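Local coordinates for uncharacterized protein YacP (Bacillus subtilis, PDB 5MQ8) that probably acts as an endoribonuclease of the PIN-like NYN family, taking part in ribosome-dependent mRNA decay, at residues A[16-21]-A[31-36]; A[42-47]-A[129-134]; A[47-52]-A[89-94]; A[96-101]-A[109-114]. One frame throughout, in Å; residues are numbered along the deposited sequence.

From the N terminus, interaction 1 closes the first loop, a short one, folding the turn at 16-21 back onto helix 23-44. Interaction 2 opens near the end of that same helix and closes a wide loop on helix 121-145. Inside it nest interactions 3 and 4, one after the other: the first ties strand 47-52 to the end of helix 80-90, the second, closing the shortest loop, ties strand 98-101 to the loop before strand 117-119. None of the contacts cross. R47 belongs to interactions 2 and 3, a K36–E132 salt bridge joins interactions 1 and 2, and a probable Q89–Q114 hydrogen bond joins 3 and 4. L33 and I34 also pack on F52 of strand 47-52.

Interaction 1: A[16-21]-A[31-36]; sequences PQLKDL and DVLIQK
L18 and V32 make the main touch here, a case of two leucines sharing one valine. The forked end of L18 works with both its branches: CD2 lies 3.7 Å from V32 CG1 and equally near V32 CB, whereas CD1 reaches the neighbouring residue, stopping 4.0 Å from L33 CB. The L18 side chain slants across V32 but runs at about a right angle to L33. On the other branch of the valine, V32 CG2 receives L21 CD1 at 4.0 Å, again nearly perpendicular. The valine torsion (chi1 174°), with CG1 opposite the backbone N, directs the two methyls, CG1 toward L18 and CG2 toward L21. The leucines are brought together by a turn, in which L21 N donates to L18 O at 2.9 Å. No hydrogen bond spans the two segments, so the join is wholly apolar and buried. Further out, L21 also rests on E28 and A29 of helix 23-44, and I151 of the second subunit packs on V32. L33 touches W15 and F52, so that helix 23-44 lies between the turn at 16-21 and strand 47-52 of the parallel sheet.

Interaction 2: A[42-47]-A[129-134]; sequences SYTGNR and ETIERR
With its CG opposite the backbone N (chi1 -172°), Y43 swings its ring off helix 23-44 toward I131, whose CG2, likewise opposite its own backbone N, comes forward to meet it. I131 CG2 lies 3.5 Å from Y43 CB, and farther along the ring I131 CG1 is 3.7 Å from Y43 CD2; the two side chains slant past each other. I131 CD1 extends to the methyl of T44, with CG2 of the threonine 3.9 Å away. The threonine's hydroxyl serves its own chain instead: OG1 accepts from N46 N at 3.1 Å, forming an ST turn beyond the helix end, and is also hydrogen-bonded to the carbonyl of Y40. At the outer end Y43 OH sits 3.4 Å from R134 CD, while ring and guanidinium planes are 40° apart. T130 CG2 covers one face of that guanidinium. Phenol and arginine cross on a slant without a hydrogen bond, which implies that helices 23-44 and 121-145 join by shape and dispersion, the T44 hydroxyl bonded locally and R134 at the margin.

Interaction 3: A[47-52]-A[89-94]; sequences RVIVVF and QALNNI
A strand of the central parallel sheet, 47-52, meets the end of helix 80-90 through R47, I49 and L91, a small example of how a covering helix is seated on its sheet. L91, the first residue to leave the helical conformation, packs against the ends of both strand side chains. I49 and L91 reach toward each other tip to tip, CD1 of the isoleucine 3.7 Å from CD1 of the leucine. R47 instead passes L91 at about a right angle. Its chain is stretched out from CG to NE and CG is opposite the backbone N (chi1 -172°), which carries the guanidinium far enough to reach the leucine. L91 CD1 then lies over one face of that group, 4.0 Å above its plane and displaced toward the rim, while L91 CD2 is 3.6 Å from R47 NH1. The charge is answered elsewhere, by a salt bridge from R47 NH2 to E70 of strand 70-73, so the leucine covers an ion pair's flat partner. I49 and V51 also pack on L87 of helix 80-90, whereas the alternate residues V48 and V50 face M37 of helix 23-44. Helices on both faces of a parallel sheet make the alpha/beta/alpha sandwich of the PIN-like fold.

Interaction 4: A[96-101]-A[109-114]; sequences TQIHVA and WAIFGQ
V100 meets three residues of the 109-114 loop, its branch point nearest F112 and its methyls nearest W109 and I111. V100 CB is 3.6 Å from F112 CE1, the valine slanting across the phenylalanine ring. CG1 goes to the indole, lying 3.7 Å from W109 CZ3, also on a slant. CG2 points end-on at I111, 3.9 Å from I111 CD1. A chi1 of -177° aims CG1 at the indole and CG2 at the isoleucine. I111 CD1 is shared, for I98 CG2 approaches it to 4.0 Å with the side chains nearly at right angles. Within the loop, I111 CG2 sits 4.3 Å above one face of the F112 ring, toward its rim. A short 3-10 segment sets the spacing, with F112 N bonded to W109 O at 3.1 Å. The indole's own orientation is supported from beyond the contact, as NE1 of W109 is hydrogen-bonded to D104. Around this core, I84 and A88 of helix 80-90 pack on V100 and I98 respectively, and A88 also meets I111, while strand 98-101 runs in the sheet between strands 3-7 and 117-119.

Interaction 1: A[16-21]-A[31-36]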
loop_
_atom_site.group_PDB
_atom_site.type_symbol
_atom_site.label_atom_id
_atom_site.label_comp_id
_atom_site.label_asym_id
_atom_site.label_seq_id
_atom_site.Cartn_x
_atom_site.Cartn_y
_atom_site.Cartn_z
ATOM N N PRO A 16 2.127 -10.123 -21.015
ATOM C CA PRO A 16 0.722 -9.739 -21.292
ATOM C C PRO A 16 0.235 -8.469 -20.609
ATOM O O PRO A 16 -0.439 -7.672 -21.258
ATOM C CB PRO A 16 -0.088 -10.971 -20.858
ATOM C CG PRO A 16 0.869 -12.111 -20.969
ATOM C CD PRO A 16 2.215 -11.528 -20.557
ATOM N N GLN A 17 0.591 -8.249 -19.332
ATOM C CA GLN A 17 0.173 -7.041 -18.612
ATOM C C GLN A 17 0.952 -5.770 -19.034
ATOM O O GLN A 17 0.578 -4.663 -18.625
ATOM C CB GLN A 17 0.215 -7.248 -17.087
ATOM C CG GLN A 17 -0.906 -8.153 -16.549
ATOM C CD GLN A 17 -1.451 -7.684 -15.213
ATOM O OE1 GLN A 17 -0.713 -7.452 -14.244
ATOM N NE2 GLN A 17 -2.768 -7.561 -15.123
ATOM N N LEU A 18 1.986 -5.919 -19.891
ATOM C CA LEU A 18 2.784 -4.794 -20.385
ATOM C C LEU A 18 2.513 -4.427 -21.841
ATOM O O LEU A 18 2.427 -3.241 -22.148
ATOM C CB LEU A 18 4.297 -5.063 -20.230
ATOM C CG LEU A 18 4.894 -5.206 -18.823
ATOM C CD1 LEU A 18 6.402 -5.259 -18.895
ATOM C CD2 LEU A 18 4.507 -4.060 -17.944
ATOM N N LYS A 19 2.433 -5.434 -22.739
ATOM C CA LYS A 19 2.316 -5.252 -24.198
ATOM C C LYS A 19 1.201 -4.302 -24.661
ATOM O O LYS A 19 1.371 -3.681 -25.709
ATOM C CB LYS A 19 2.230 -6.595 -24.949
ATOM C CG LYS A 19 0.973 -7.422 -24.703
ATOM C CD LYS A 19 0.938 -8.653 -25.601
ATOM C CE LYS A 19 1.610 -9.852 -24.985
ATOM N NZ LYS A 19 1.633 -11.005 -25.919
ATOM N N ASP A 20 0.116 -4.139 -23.886
ATOM C CA ASP A 20 -0.977 -3.253 -24.299
ATOM C C ASP A 20 -0.912 -1.841 -23.674
ATOM O O ASP A 20 -1.788 -1.017 -23.948
ATOM C CB ASP A 20 -2.343 -3.928 -24.061
ATOM C CG ASP A 20 -2.483 -5.273 -24.763
ATOM O OD1 ASP A 20 -2.191 -5.347 -25.980
ATOM O OD2 ASP A 20 -2.871 -6.255 -24.092
ATOM N N LEU A 21 0.143 -1.540 -22.890
ATOM C CA LEU A 21 0.307 -0.214 -22.278
ATOM C C LEU A 21 1.262 0.609 -23.183
ATOM O O LEU A 21 2.304 1.105 -22.748
ATOM C CB LEU A 21 0.796 -0.302 -20.797
ATOM C CG LEU A 21 0.249 -1.415 -19.844
ATOM C CD1 LEU A 21 0.671 -1.157 -18.387
ATOM C CD2 LEU A 21 -1.276 -1.529 -19.898
ATOM N N ASP A 31 7.020 2.091 -16.665
ATOM C CA ASP A 31 6.801 2.321 -15.240
ATOM C C ASP A 31 6.470 1.040 -14.477
ATOM O O ASP A 31 7.045 0.815 -13.417
ATOM C CB ASP A 31 5.696 3.370 -15.038
ATOM C CG ASP A 31 6.091 4.792 -15.424
ATOM O OD1 ASP A 31 7.301 5.040 -15.627
ATOM O OD2 ASP A 31 5.189 5.656 -15.508
ATOM N N VAL A 32 5.554 0.197 -15.018
ATOM C CA VAL A 32 5.173 -1.075 -14.399
ATOM C C VAL A 32 6.397 -2.000 -14.348
ATOM O O VAL A 32 6.677 -2.572 -13.286
ATOM C CB VAL A 32 3.943 -1.743 -15.074
ATOM C CG1 VAL A 32 3.675 -3.134 -14.489
ATOM C CG2 VAL A 32 2.701 -0.865 -14.940
ATOM N N LEU A 33 7.158 -2.080 -15.472
ATOM C CA LEU A 33 8.364 -2.900 -15.546
ATOM C C LEU A 33 9.407 -2.499 -14.506
ATOM O O LEU A 33 9.944 -3.377 -13.832
ATOM C CB LEU A 33 8.956 -2.926 -16.976
ATOM C CG LEU A 33 10.270 -3.692 -17.180
ATOM C CD1 LEU A 33 10.111 -5.197 -16.839
ATOM C CD2 LEU A 33 10.773 -3.503 -18.602
ATOM N N ILE A 34 9.661 -1.185 -14.341
ATOM C CA ILE A 34 10.609 -0.678 -13.325
ATOM C C ILE A 34 10.202 -1.102 -11.907
ATOM O O ILE A 34 11.069 -1.516 -11.122
ATOM C CB ILE A 34 10.814 0.852 -13.454
ATOM C CG1 ILE A 34 11.542 1.191 -14.770
ATOM C CG2 ILE A 34 11.565 1.422 -12.250
ATOM C CD1 ILE A 34 11.338 2.624 -15.236
ATOM N N GLN A 35 8.888 -1.026 -11.592
ATOM C CA GLN A 35 8.355 -1.413 -10.284
ATOM C C GLN A 35 8.538 -2.922 -10.054
ATOM O O GLN A 35 8.978 -3.313 -8.974
ATOM C CB GLN A 35 6.887 -0.954 -10.107
ATOM C CG GLN A 35 6.229 -1.318 -8.752
ATOM C CD GLN A 35 7.021 -0.960 -7.499
ATOM O OE1 GLN A 35 7.132 -1.752 -6.557
ATOM N NE2 GLN A 35 7.606 0.220 -7.456
ATOM N N LYS A 36 8.266 -3.745 -11.089
ATOM C CA LYS A 36 8.472 -5.196 -11.048
ATOM C C LYS A 36 9.945 -5.525 -10.794
ATOM O O LYS A 36 10.239 -6.426 -10.004
ATOM C CB LYS A 36 8.000 -5.879 -12.356
ATOM C CG LYS A 36 6.495 -5.822 -12.640
ATOM C CD LYS A 36 5.645 -6.343 -11.492
ATOM C CE LYS A 36 4.795 -5.229 -10.928
ATOM N NZ LYS A 36 4.566 -5.374 -9.464
#

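Interaction 2: A[42-47]-A[129-134]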
loop_
_atom_site.group_PDB
_atom_site.type_symbol
_atom_site.label_atom_id
_atom_site.label_comp_id
_atom_site.label_asym_id
_atom_site.label_seq_id
_atom_site.Cartn_x
_atom_site.Cartn_y
_atom_site.Cartn_z
ATOM N N SER A 42 15.009 -6.238 -4.723
ATOM C CA SER A 42 14.829 -6.305 -3.279
ATOM C C SER A 42 14.698 -7.734 -2.742
ATOM O O SER A 42 15.390 -8.068 -1.788
ATOM C CB SER A 42 13.642 -5.457 -2.846
ATOM O OG SER A 42 13.528 -5.482 -1.435
ATOM N N TYR A 43 13.861 -8.574 -3.367
ATOM C CA TYR A 43 13.697 -9.955 -2.939
ATOM C C TYR A 43 14.986 -10.787 -3.055
ATOM O O TYR A 43 15.410 -11.406 -2.072
ATOM C CB TYR A 43 12.556 -10.638 -3.709
ATOM C CG TYR A 43 12.218 -12.014 -3.169
ATOM C CD1 TYR A 43 11.346 -12.168 -2.093
ATOM C CD2 TYR A 43 12.801 -13.159 -3.705
ATOM C CE1 TYR A 43 11.062 -13.425 -1.566
ATOM C CE2 TYR A 43 12.528 -14.421 -3.183
ATOM C CZ TYR A 43 11.660 -14.549 -2.110
ATOM O OH TYR A 43 11.384 -15.786 -1.580
ATOM N N THR A 44 15.592 -10.803 -4.266
ATOM C CA THR A 44 16.766 -11.607 -4.588
ATOM C C THR A 44 18.084 -11.064 -4.035
ATOM O O THR A 44 19.013 -11.843 -3.812
ATOM C CB THR A 44 16.874 -11.826 -6.116
ATOM O OG1 THR A 44 17.145 -10.579 -6.756
ATOM C CG2 THR A 44 15.632 -12.448 -6.712
ATOM N N GLY A 45 18.187 -9.750 -3.900
ATOM C CA GLY A 45 19.436 -9.115 -3.502
ATOM C C GLY A 45 20.377 -8.967 -4.684
ATOM O O GLY A 45 21.512 -8.514 -4.523
ATOM N N ASN A 46 19.903 -9.333 -5.899
ATOM C CA ASN A 46 20.696 -9.244 -7.125
ATOM C C ASN A 46 20.612 -7.853 -7.702
ATOM O O ASN A 46 19.554 -7.222 -7.648
ATOM C CB ASN A 46 20.227 -10.270 -8.160
ATOM C CG ASN A 46 20.522 -11.710 -7.799
ATOM O OD1 ASN A 46 21.239 -12.022 -6.849
ATOM N ND2 ASN A 46 19.979 -12.626 -8.566
ATOM N N ARG A 47 21.734 -7.349 -8.227
ATOM C CA ARG A 47 21.740 -6.039 -8.855
ATOM C C ARG A 47 20.972 -6.141 -10.191
ATOM O O ARG A 47 21.135 -7.112 -10.931
ATOM C CB ARG A 47 23.160 -5.546 -9.061
ATOM C CG ARG A 47 23.200 -4.109 -9.523
ATOM C CD ARG A 47 24.606 -3.706 -9.822
ATOM N NE ARG A 47 24.662 -2.364 -10.394
ATOM C CZ ARG A 47 25.789 -1.688 -10.559
ATOM N NH1 ARG A 47 26.946 -2.218 -10.189
ATOM N NH2 ARG A 47 25.769 -0.477 -11.092
ATOM N N GLU A 129 6.333 -13.006 -11.228
ATOM C CA GLU A 129 5.008 -13.364 -10.721
ATOM C C GLU A 129 5.055 -14.102 -9.381
ATOM O O GLU A 129 4.239 -13.809 -8.503
ATOM C CB GLU A 129 4.188 -14.133 -11.765
ATOM C CG GLU A 129 3.678 -13.216 -12.868
ATOM C CD GLU A 129 2.949 -13.857 -14.036
ATOM O OE1 GLU A 129 3.183 -15.058 -14.306
ATOM O OE2 GLU A 129 2.174 -13.140 -14.711
ATOM N N THR A 130 6.042 -15.002 -9.207
ATOM C CA THR A 130 6.265 -15.778 -7.969
ATOM C C THR A 130 6.701 -14.836 -6.834
ATOM O O THR A 130 6.150 -14.927 -5.739
ATOM C CB THR A 130 7.298 -16.920 -8.224
ATOM O OG1 THR A 130 6.799 -17.830 -9.185
ATOM C CG2 THR A 130 7.720 -17.651 -6.979
ATOM N N ILE A 131 7.706 -13.962 -7.105
ATOM C CA ILE A 131 8.253 -12.972 -6.159
ATOM C C ILE A 131 7.157 -11.994 -5.685
ATOM O O ILE A 131 7.054 -11.746 -4.488
ATOM C CB ILE A 131 9.507 -12.262 -6.746
ATOM C CG1 ILE A 131 10.709 -13.229 -6.782
ATOM C CG2 ILE A 131 9.852 -10.981 -5.976
ATOM C CD1 ILE A 131 11.891 -12.807 -7.637
ATOM N N GLU A 132 6.313 -11.504 -6.611
ATOM C CA GLU A 132 5.189 -10.616 -6.320
ATOM C C GLU A 132 4.241 -11.255 -5.287
ATOM O O GLU A 132 3.857 -10.600 -4.316
ATOM C CB GLU A 132 4.370 -10.359 -7.591
ATOM C CG GLU A 132 4.713 -9.109 -8.370
ATOM C CD GLU A 132 3.705 -8.819 -9.467
ATOM O OE1 GLU A 132 3.529 -9.684 -10.356
ATOM O OE2 GLU A 132 3.057 -7.747 -9.413
ATOM N N ARG A 133 3.832 -12.515 -5.542
ATOM C CA ARG A 133 2.915 -13.274 -4.692
ATOM C C ARG A 133 3.505 -13.559 -3.331
ATOM O O ARG A 133 2.778 -13.497 -2.342
ATOM C CB ARG A 133 2.472 -14.577 -5.383
ATOM C CG ARG A 133 1.373 -14.366 -6.422
ATOM C CD ARG A 133 0.787 -15.687 -6.917
ATOM N NE ARG A 133 1.677 -16.391 -7.850
ATOM C CZ ARG A 133 1.641 -16.260 -9.175
ATOM N NH1 ARG A 133 0.758 -15.449 -9.747
ATOM N NH2 ARG A 133 2.490 -16.936 -9.938
ATOM N N ARG A 134 4.819 -13.840 -3.280
ATOM C CA ARG A 134 5.551 -14.137 -2.058
ATOM C C ARG A 134 5.658 -12.902 -1.177
ATOM O O ARG A 134 5.397 -12.998 0.026
ATOM C CB ARG A 134 6.942 -14.712 -2.373
ATOM C CG ARG A 134 7.123 -16.149 -1.885
ATOM C CD ARG A 134 8.314 -16.841 -2.525
ATOM N NE ARG A 134 7.941 -18.143 -3.090
ATOM C CZ ARG A 134 8.718 -18.861 -3.896
ATOM N NH1 ARG A 134 9.915 -18.414 -4.249
ATOM N NH2 ARG A 134 8.295 -20.025 -4.371
#

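Interaction 3: A[47-52]-A[89-94]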
loop_
_atom_site.group_PDB
_atom_site.type_symbol
_atom_site.label_atom_id
_atom_site.label_comp_id
_atom_site.label_asym_id
_atom_site.label_seq_id
_atom_site.Cartn_x
_atom_site.Cartn_y
_atom_site.Cartn_z
ATOM N N ARG A 47 21.734 -7.349 -8.227
ATOM C CA ARG A 47 21.740 -6.039 -8.855
ATOM C C ARG A 47 20.972 -6.141 -10.191
ATOM O O ARG A 47 21.135 -7.112 -10.931
ATOM C CB ARG A 47 23.160 -5.546 -9.061
ATOM C CG ARG A 47 23.200 -4.109 -9.523
ATOM C CD ARG A 47 24.606 -3.706 -9.822
ATOM N NE ARG A 47 24.662 -2.364 -10.394
ATOM C CZ ARG A 47 25.789 -1.688 -10.559
ATOM N NH1 ARG A 47 26.946 -2.218 -10.189
ATOM N NH2 ARG A 47 25.769 -0.477 -11.092
ATOM N N VAL A 48 20.079 -5.174 -10.449
ATOM C CA VAL A 48 19.226 -5.142 -11.639
ATOM C C VAL A 48 19.438 -3.859 -12.412
ATOM O O VAL A 48 19.341 -2.775 -11.843
ATOM C CB VAL A 48 17.722 -5.349 -11.294
ATOM C CG1 VAL A 48 16.852 -5.267 -12.546
ATOM C CG2 VAL A 48 17.489 -6.674 -10.578
ATOM N N ILE A 49 19.727 -3.982 -13.721
ATOM C CA ILE A 49 19.872 -2.827 -14.600
ATOM C C ILE A 49 18.912 -3.001 -15.773
ATOM O O ILE A 49 18.979 -4.000 -16.488
ATOM C CB ILE A 49 21.338 -2.527 -15.030
ATOM C CG1 ILE A 49 22.256 -2.353 -13.787
ATOM C CG2 ILE A 49 21.379 -1.271 -15.931
ATOM C CD1 ILE A 49 23.765 -2.220 -14.074
ATOM N N VAL A 50 18.019 -2.032 -15.968
ATOM C CA VAL A 50 17.051 -2.090 -17.064
ATOM C C VAL A 50 17.520 -1.170 -18.188
ATOM O O VAL A 50 17.718 0.026 -17.969
ATOM C CB VAL A 50 15.589 -1.815 -16.607
ATOM C CG1 VAL A 50 14.603 -2.039 -17.752
ATOM C CG2 VAL A 50 15.215 -2.702 -15.422
ATOM N N VAL A 51 17.693 -1.741 -19.379
ATOM C CA VAL A 51 18.141 -1.037 -20.578
ATOM C C VAL A 51 16.983 -0.878 -21.557
ATOM O O VAL A 51 16.402 -1.862 -22.035
ATOM C CB VAL A 51 19.395 -1.708 -21.220
ATOM C CG1 VAL A 51 19.825 -0.999 -22.511
ATOM C CG2 VAL A 51 20.547 -1.745 -20.230
ATOM N N PHE A 52 16.649 0.367 -21.839
ATOM C CA PHE A 52 15.590 0.716 -22.755
ATOM C C PHE A 52 16.163 1.321 -24.023
ATOM O O PHE A 52 16.996 2.233 -23.970
ATOM C CB PHE A 52 14.608 1.710 -22.119
ATOM C CG PHE A 52 13.741 1.151 -21.018
ATOM C CD1 PHE A 52 12.754 0.207 -21.295
ATOM C CD2 PHE A 52 13.861 1.613 -19.713
ATOM C CE1 PHE A 52 11.926 -0.286 -20.274
ATOM C CE2 PHE A 52 13.031 1.118 -18.695
ATOM C CZ PHE A 52 12.078 0.166 -18.983
ATOM N N GLN A 89 30.759 -5.635 -19.535
ATOM C CA GLN A 89 32.210 -5.493 -19.604
ATOM C C GLN A 89 32.718 -4.570 -18.500
ATOM O O GLN A 89 33.778 -4.830 -17.934
ATOM C CB GLN A 89 32.640 -4.984 -20.984
ATOM C CG GLN A 89 32.571 -6.070 -22.064
ATOM C CD GLN A 89 32.816 -5.561 -23.467
ATOM O OE1 GLN A 89 32.870 -4.352 -23.732
ATOM N NE2 GLN A 89 32.939 -6.482 -24.410
ATOM N N ALA A 90 31.957 -3.502 -18.186
ATOM C CA ALA A 90 32.284 -2.537 -17.131
ATOM C C ALA A 90 32.145 -3.150 -15.734
ATOM O O ALA A 90 32.822 -2.695 -14.810
ATOM C CB ALA A 90 31.396 -1.320 -17.245
ATOM N N LEU A 91 31.262 -4.165 -15.583
ATOM C CA LEU A 91 30.975 -4.838 -14.315
ATOM C C LEU A 91 31.499 -6.282 -14.278
ATOM O O LEU A 91 31.148 -7.049 -13.378
ATOM C CB LEU A 91 29.456 -4.782 -14.015
ATOM C CG LEU A 91 28.789 -3.385 -14.050
ATOM C CD1 LEU A 91 27.288 -3.504 -14.026
ATOM C CD2 LEU A 91 29.279 -2.472 -12.932
ATOM N N ASN A 92 32.368 -6.623 -15.241
ATOM C CA ASN A 92 32.990 -7.934 -15.414
ATOM C C ASN A 92 34.024 -8.234 -14.330
ATOM O O ASN A 92 35.142 -7.717 -14.396
ATOM C CB ASN A 92 33.661 -8.013 -16.798
ATOM C CG ASN A 92 33.808 -9.420 -17.319
ATOM O OD1 ASN A 92 34.650 -10.213 -16.850
ATOM N ND2 ASN A 92 32.963 -9.774 -18.288
ATOM N N ASN A 93 33.650 -9.056 -13.330
ATOM C CA ASN A 93 34.572 -9.491 -12.268
ATOM C C ASN A 93 34.483 -11.018 -12.056
ATOM O O ASN A 93 33.459 -11.627 -12.396
ATOM C CB ASN A 93 34.431 -8.668 -10.962
ATOM C CG ASN A 93 33.265 -8.986 -10.049
ATOM O OD1 ASN A 93 33.272 -9.972 -9.302
ATOM N ND2 ASN A 93 32.307 -8.072 -9.975
ATOM N N ILE A 94 35.582 -11.629 -11.540
ATOM C CA ILE A 94 35.741 -13.080 -11.307
ATOM C C ILE A 94 34.585 -13.690 -10.453
ATOM O O ILE A 94 34.021 -14.716 -10.843
ATOM C CB ILE A 94 37.164 -13.411 -10.736
ATOM C CG1 ILE A 94 38.270 -13.034 -11.747
ATOM C CG2 ILE A 94 37.313 -14.890 -10.334
ATOM C CD1 ILE A 94 39.064 -11.768 -11.391
#

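Interaction 4: A[96-101]-A[109-114]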
loop_
_atom_site.group_PDB
_atom_site.type_symbol
_atom_site.label_atom_id
_atom_site.label_comp_id
_atom_site.label_asym_id
_atom_site.label_seq_id
_atom_site.Cartn_x
_atom_site.Cartn_y
_atom_site.Cartn_z
ATOM N N THR A 96 31.494 -12.699 -10.123
ATOM C CA THR A 96 30.178 -12.237 -10.582
ATOM C C THR A 96 29.687 -12.951 -11.846
ATOM O O THR A 96 30.437 -13.056 -12.820
ATOM C CB THR A 96 30.225 -10.695 -10.741
ATOM O OG1 THR A 96 30.103 -10.084 -9.454
ATOM C CG2 THR A 96 29.157 -10.133 -11.675
ATOM N N GLN A 97 28.405 -13.403 -11.834
ATOM C CA GLN A 97 27.735 -14.005 -12.990
ATOM C C GLN A 97 26.703 -13.024 -13.579
ATOM O O GLN A 97 25.763 -12.611 -12.887
ATOM C CB GLN A 97 27.091 -15.366 -12.654
ATOM C CG GLN A 97 26.421 -16.079 -13.849
ATOM C CD GLN A 97 27.376 -16.427 -14.975
ATOM O OE1 GLN A 97 27.486 -15.715 -15.981
ATOM N NE2 GLN A 97 28.092 -17.529 -14.829
ATOM N N ILE A 98 26.907 -12.652 -14.856
ATOM C CA ILE A 98 26.032 -11.757 -15.604
ATOM C C ILE A 98 24.895 -12.567 -16.236
ATOM O O ILE A 98 25.140 -13.577 -16.891
ATOM C CB ILE A 98 26.818 -10.912 -16.666
ATOM C CG1 ILE A 98 27.988 -10.078 -16.038
ATOM C CG2 ILE A 98 25.887 -10.027 -17.514
ATOM C CD1 ILE A 98 27.652 -8.981 -15.002
ATOM N N HIS A 99 23.657 -12.123 -16.012
ATOM C CA HIS A 99 22.460 -12.703 -16.606
ATOM C C HIS A 99 21.831 -11.623 -17.464
ATOM O O HIS A 99 21.817 -10.458 -17.069
ATOM C CB HIS A 99 21.470 -13.166 -15.536
ATOM C CG HIS A 99 21.999 -14.234 -14.637
ATOM N ND1 HIS A 99 21.783 -15.576 -14.908
ATOM C CD2 HIS A 99 22.702 -14.128 -13.486
ATOM C CE1 HIS A 99 22.364 -16.239 -13.925
ATOM N NE2 HIS A 99 22.934 -15.413 -13.049
ATOM N N VAL A 100 21.343 -11.990 -18.655
ATOM C CA VAL A 100 20.700 -11.045 -19.563
ATOM C C VAL A 100 19.296 -11.531 -19.869
ATOM O O VAL A 100 19.128 -12.614 -20.440
ATOM C CB VAL A 100 21.505 -10.755 -20.855
ATOM C CG1 VAL A 100 20.809 -9.695 -21.714
ATOM C CG2 VAL A 100 22.941 -10.335 -20.536
ATOM N N ALA A 101 18.289 -10.715 -19.514
ATOM C CA ALA A 101 16.894 -11.046 -19.780
ATOM C C ALA A 101 16.481 -10.512 -21.150
ATOM O O ALA A 101 16.354 -9.296 -21.338
ATOM C CB ALA A 101 15.997 -10.490 -18.688
ATOM N N TRP A 109 23.731 -9.901 -30.044
ATOM C CA TRP A 109 23.855 -10.398 -28.666
ATOM C C TRP A 109 25.243 -11.019 -28.448
ATOM O O TRP A 109 25.360 -12.136 -27.952
ATOM C CB TRP A 109 22.695 -11.349 -28.299
ATOM C CG TRP A 109 21.380 -10.631 -28.218
ATOM C CD1 TRP A 109 20.399 -10.612 -29.165
ATOM C CD2 TRP A 109 20.977 -9.701 -27.198
ATOM N NE1 TRP A 109 19.391 -9.760 -28.786
ATOM C CE2 TRP A 109 19.726 -9.171 -27.589
ATOM C CE3 TRP A 109 21.545 -9.276 -25.977
ATOM C CZ2 TRP A 109 19.044 -8.216 -26.818
ATOM C CZ3 TRP A 109 20.860 -8.343 -25.206
ATOM C CH2 TRP A 109 19.630 -7.816 -25.632
ATOM N N ALA A 110 26.293 -10.278 -28.858
ATOM C CA ALA A 110 27.708 -10.676 -28.764
ATOM C C ALA A 110 28.138 -11.058 -27.344
ATOM O O ALA A 110 29.030 -11.889 -27.191
ATOM C CB ALA A 110 28.598 -9.568 -29.303
ATOM N N ILE A 111 27.459 -10.501 -26.310
ATOM C CA ILE A 111 27.731 -10.772 -24.898
ATOM C C ILE A 111 27.491 -12.251 -24.512
ATOM O O ILE A 111 28.082 -12.723 -23.537
ATOM C CB ILE A 111 26.953 -9.778 -23.987
ATOM C CG1 ILE A 111 27.584 -9.704 -22.573
ATOM C CG2 ILE A 111 25.430 -10.059 -23.955
ATOM C CD1 ILE A 111 26.616 -9.638 -21.461
ATOM N N PHE A 112 26.658 -12.984 -25.283
ATOM C CA PHE A 112 26.368 -14.384 -24.986
ATOM C C PHE A 112 27.538 -15.326 -25.336
ATOM O O PHE A 112 27.505 -16.513 -24.990
ATOM C CB PHE A 112 25.040 -14.824 -25.619
ATOM C CG PHE A 112 23.830 -14.151 -25.009
ATOM C CD1 PHE A 112 23.724 -13.985 -23.629
ATOM C CD2 PHE A 112 22.776 -13.723 -25.807
ATOM C CE1 PHE A 112 22.619 -13.349 -23.071
ATOM C CE2 PHE A 112 21.661 -13.092 -25.246
ATOM C CZ PHE A 112 21.588 -12.913 -23.882
ATOM N N GLY A 113 28.570 -14.764 -25.972
ATOM C CA GLY A 113 29.823 -15.440 -26.286
ATOM C C GLY A 113 30.931 -14.971 -25.358
ATOM O O GLY A 113 32.095 -15.323 -25.555
ATOM N N GLN A 114 30.576 -14.162 -24.336
ATOM C CA GLN A 114 31.506 -13.592 -23.353
ATOM C C GLN A 114 31.172 -13.993 -21.894
ATOM O O GLN A 114 31.473 -13.239 -20.954
ATOM C CB GLN A 114 31.566 -12.057 -23.493
ATOM C CG GLN A 114 32.246 -11.565 -24.759
ATOM C CD GLN A 114 31.910 -10.126 -25.037
ATOM O OE1 GLN A 114 32.363 -9.206 -24.349
ATOM N NE2 GLN A 114 31.117 -9.898 -26.069
#